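Local coordinates for protein GLB-12 (PDB 4BJA) that binds heme b within a globin fold, acts in redox signalling essential for the worm's reproduction, and may bind oxygen, at residues 101-104 against 105-109; 151-154 against 155-159. The protein carries 1 engineered substitution. One frame throughout, in Å; residues are numbered along the deposited sequence. Where two conformers were deposited one is given.

How the contacts relate
Contact 1 and contact 2 each join neighbouring turns of a single helix in the globin fold, and they come in series along the chain. Contact 1 closes the C-terminal end of helix 87-108, which also carries the axial ligand His-92; contact 2 lies near the C-terminal end of helix 144-160. Their centres are 18 Å apart and their nearest atoms about 8 Å apart, so they do not touch directly. Helix 185-214 packs on residues of both and thus connects them through the core. The side chains of Gln-102 and Phe-152 are about 6 Å and about 7 Å from the heme, which places both contacts near its pocket rather than against it.

Contact 1 (101-104 against 105-109); sequences EQLT and SMLGT
Leu-103 and Leu-107, one turn apart on a helix of the globin fold, run alongside one another off the same face, their CD1 methyls 3.9 Å from each other. The two get there by different torsions: Leu-103 swings CG anti to its backbone N (chi1 180°), whereas Leu-107 sets CG beside its own N (chi1 -70°). Leu-107 CG also rests 3.3 Å from Leu-103 O, so the side chain lies over the carbonyl that its own N-H bonds. Branched and apolar, both leucines suit this buried ridge, which fits against Ala-116 of helix 113-126 and Phe-195 of helix 185-214. With an alanine in place of Leu-107, the CD1 methyl of Leu-103 would probably lose one of its neighbours and a gap would open towards Phe-195.

On another face Met-106 runs back along the helix. Its chain bends at chi3 (-76°) and returns CE to 3.7 Å from Gln-102 O, a position that a flexible, unbranched thioether reaches easily; the CE methyl also lies 4.4 Å from Gln-102 CB. Gln-102 itself is exposed, where an uncharged polar end is at home. Glu-101 and Thr-104 face helix 34-46: Glu-101 forms a salt bridge with Arg-41 and a hydrogen bond with Trp-44 NE1, while buried Thr-104 OG1 is satisfied by Met-100 O and Arg-41 NH1.

Regular i to i+4 bonds hold the turns, that of Met-106 N to Gln-102 O measuring 2.8 Å. Glycine, with its freer backbone, suits position 108 at the helix end, though a beta carbon there would sit tightly, 3.2 Å from Thr-104 O. Gly-108 N bonds that same Thr-104 O at 2.8 Å, and Thr-109 N follows with a bond to Ser-105 O of 2.9 Å.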
# COMPACT_ATOMS: atom_id res chain seq x y z
N GLU A 101 -12.13 -11.47 11.82
CA GLU A 101 -12.89 -12.62 11.37
C GLU A 101 -13.36 -12.37 9.92
O GLU A 101 -13.21 -13.20 9.03
CB GLU A 101 -14.12 -12.81 12.26
CG GLU A 101 -15.12 -13.86 11.76
CD GLU A 101 -14.55 -15.28 11.62
OE1 GLU A 101 -13.43 -15.64 12.09
OE2 GLU A 101 -15.28 -16.11 11.02
N GLN A 102 -13.93 -11.20 9.71
CA GLN A 102 -14.51 -10.88 8.39
C GLN A 102 -13.40 -10.72 7.38
O GLN A 102 -13.49 -11.19 6.21
CB GLN A 102 -15.18 -9.53 8.47
CG GLN A 102 -16.45 -9.36 9.23
CD GLN A 102 -16.85 -7.87 9.13
OE1 GLN A 102 -16.58 -7.06 10.02
NE2 GLN A 102 -17.40 -7.51 7.97
N LEU A 103 -12.36 -10.00 7.79
CA LEU A 103 -11.26 -9.68 6.85
C LEU A 103 -10.56 -10.99 6.41
O LEU A 103 -10.31 -11.19 5.21
CB LEU A 103 -10.27 -8.69 7.53
CG LEU A 103 -9.05 -8.20 6.81
CD1 LEU A 103 -9.42 -7.69 5.37
CD2 LEU A 103 -8.46 -7.07 7.70
N THR A 104 -10.27 -11.89 7.35
CA THR A 104 -9.57 -13.14 6.98
C THR A 104 -10.49 -14.02 6.12
O THR A 104 -10.03 -14.68 5.19
CB THR A 104 -9.06 -13.96 8.15
OG1 THR A 104 -10.14 -14.29 9.04
CG2 THR A 104 -7.92 -13.24 8.90
N SER A 105 -11.78 -14.00 6.41
CA SER A 105 -12.76 -14.77 5.60
C SER A 105 -12.83 -14.19 4.17
O SER A 105 -12.84 -14.93 3.19
CB SER A 105 -14.16 -14.71 6.26
OG SER A 105 -15.08 -15.48 5.47
N MET A 106 -12.90 -12.88 4.06
CA MET A 106 -13.00 -12.26 2.74
C MET A 106 -11.77 -12.57 1.94
O MET A 106 -11.87 -12.82 0.73
CB MET A 106 -13.26 -10.76 2.79
CG MET A 106 -14.75 -10.41 3.14
SD MET A 106 -15.07 -8.68 2.98
CE MET A 106 -14.31 -8.10 4.44
N LEU A 107 -10.58 -12.48 2.56
CA LEU A 107 -9.32 -12.69 1.87
C LEU A 107 -9.15 -14.15 1.51
O LEU A 107 -8.77 -14.47 0.38
CB LEU A 107 -8.14 -12.24 2.73
CG LEU A 107 -8.08 -10.71 2.88
CD1 LEU A 107 -6.98 -10.35 3.90
CD2 LEU A 107 -7.86 -9.95 1.55
N GLY A 108 -9.41 -15.04 2.47
CA GLY A 108 -8.91 -16.39 2.34
C GLY A 108 -9.97 -17.38 1.96
O GLY A 108 -9.64 -18.48 1.55
N THR A 109 -11.23 -17.03 2.11
CA THR A 109 -12.30 -17.96 1.75
C THR A 109 -12.99 -17.49 0.49
O THR A 109 -13.01 -18.22 -0.52
CB THR A 109 -13.33 -18.11 2.86
OG1 THR A 109 -12.69 -18.79 3.94
CG2 THR A 109 -14.57 -18.90 2.36

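Contact 2 (151-154 against 155-159); sequences VFIE and RLIPF
The helix is regular as far as the bonds from Arg-155 N to Val-151 O and from Leu-156 N to Phe-152 O (2.7 Å), then kinks, the next i to i+4 pair, Ile-157 N and Ile-153 O, having parted to 3.9 Å. Pro-158 explains the kink: its nitrogen has no hydrogen to give, and its ring carbon CD instead lies 3.4 Å from Glu-154 O, where an N-H would otherwise point.

Phe-152 and Leu-156 meet at a slant. The leucine brings CB to the edge of the aromatic ring, near its plane, 4.0 Å from Phe-152 CD1. Phe-152 sets CG beside its backbone N (chi1 -79°), and its ring also stacks with Phe-96 and meets Phe-58 with the planes at about 65°. A flat, wide, apolar side chain suits this buried place, for helix 144-160 here forms part of the globin core beside the heme pocket; the side chain of Phe-152 is about 8 Å from that of the axial ligand His-92.

Ile-153 and Ile-157 extend in a common direction from successive turns, with Ile-153 CG2 4.1 Å from Ile-157 CD1. The methyl at the end of Ile-157 also comes to 3.5 Å from Ile-153 O, covering the carbonyl that the kink has separated from its usual donor. Beyond them, Leu-196 and Trp-192 of helix 185-214 receive this branched apolar pair.

On a more open side Val-151 and Arg-155 run alongside each other, Val-151 CG1 against the aliphatic Arg-155 CG at 3.8 Å. The arginine serves twice: its CG packs on the valine methyl, and in one of its two conformers NH2 makes a salt bridge with Asp-60 OD2, a contact the other may not keep.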
# COMPACT_ATOMS: atom_id res chain seq x y z
N VAL A 151 1.56 -4.96 18.73
CA VAL A 151 1.42 -5.91 19.84
C VAL A 151 0.82 -7.21 19.33
O VAL A 151 1.22 -8.31 19.77
CB VAL A 151 0.68 -5.30 21.05
CG1 VAL A 151 0.64 -6.35 22.24
CG2 VAL A 151 1.37 -4.00 21.49
N PHE A 152 -0.14 -7.11 18.38
CA PHE A 152 -0.61 -8.31 17.73
C PHE A 152 0.49 -9.07 16.99
O PHE A 152 0.54 -10.30 17.07
CB PHE A 152 -1.80 -8.00 16.84
CG PHE A 152 -3.06 -7.86 17.63
CD1 PHE A 152 -3.85 -9.01 17.91
CD2 PHE A 152 -3.42 -6.62 18.15
CE1 PHE A 152 -5.01 -8.89 18.69
CE2 PHE A 152 -4.59 -6.47 18.96
CZ PHE A 152 -5.37 -7.62 19.22
N ILE A 153 1.35 -8.36 16.29
CA ILE A 153 2.47 -9.03 15.61
C ILE A 153 3.33 -9.81 16.62
O ILE A 153 3.74 -10.98 16.36
CB ILE A 153 3.30 -7.99 14.84
CG1 ILE A 153 2.50 -7.52 13.60
CG2 ILE A 153 4.64 -8.61 14.37
CD1 ILE A 153 3.06 -6.31 12.89
N GLU A 154 3.60 -9.21 17.78
CA GLU A 154 4.46 -9.88 18.77
C GLU A 154 3.76 -11.02 19.52
O GLU A 154 4.38 -12.01 19.87
CB GLU A 154 4.93 -8.81 19.80
CG GLU A 154 5.83 -7.74 19.20
CD GLU A 154 6.97 -8.33 18.27
OE1 GLU A 154 7.84 -9.13 18.73
OE2 GLU A 154 7.00 -7.99 17.07
N ARG A 155 2.45 -10.86 19.78
CA ARG A 155 1.69 -11.76 20.66
C ARG A 155 0.77 -12.74 19.93
O ARG A 155 0.65 -13.89 20.33
CB ARG A 155 0.86 -10.92 21.64
CG ARG A 155 1.67 -10.00 22.56
CD ARG A 155 2.14 -10.74 23.80
NE ARG A 155 1.08 -10.85 24.80
CZ ARG A 155 0.69 -11.99 25.38
NH1 ARG A 155 1.29 -13.13 25.08
NH2 ARG A 155 -0.28 -11.97 26.28
N LEU A 156 0.11 -12.30 18.86
CA LEU A 156 -0.81 -13.21 18.16
C LEU A 156 -0.07 -14.24 17.33
O LEU A 156 -0.48 -15.42 17.31
CB LEU A 156 -1.70 -12.37 17.25
CG LEU A 156 -3.07 -12.92 16.81
CD1 LEU A 156 -3.53 -12.56 15.42
CD2 LEU A 156 -3.71 -14.18 17.46
N ILE A 157 1.03 -13.83 16.69
CA ILE A 157 1.71 -14.74 15.75
C ILE A 157 2.21 -16.04 16.42
O ILE A 157 2.05 -17.13 15.86
CB ILE A 157 2.82 -14.03 14.93
CG1 ILE A 157 2.12 -13.02 14.01
CG2 ILE A 157 3.69 -15.09 14.15
CD1 ILE A 157 3.07 -12.21 13.13
N PRO A 158 2.78 -15.97 17.63
CA PRO A 158 3.13 -17.25 18.27
C PRO A 158 1.97 -18.18 18.57
O PRO A 158 2.19 -19.41 18.57
CB PRO A 158 3.80 -16.79 19.59
CG PRO A 158 4.42 -15.49 19.24
CD PRO A 158 3.43 -14.83 18.30
N PHE A 159 0.74 -17.67 18.81
CA PHE A 159 -0.43 -18.55 18.88
C PHE A 159 -0.72 -19.16 17.50
O PHE A 159 -1.03 -20.37 17.39
CB PHE A 159 -1.68 -17.80 19.37
CG PHE A 159 -1.63 -17.39 20.81
CD1 PHE A 159 -1.77 -18.37 21.81
CD2 PHE A 159 -1.47 -16.08 21.18
CE1 PHE A 159 -1.72 -18.01 23.17
CE2 PHE A 159 -1.41 -15.71 22.55
CZ PHE A 159 -1.54 -16.69 23.52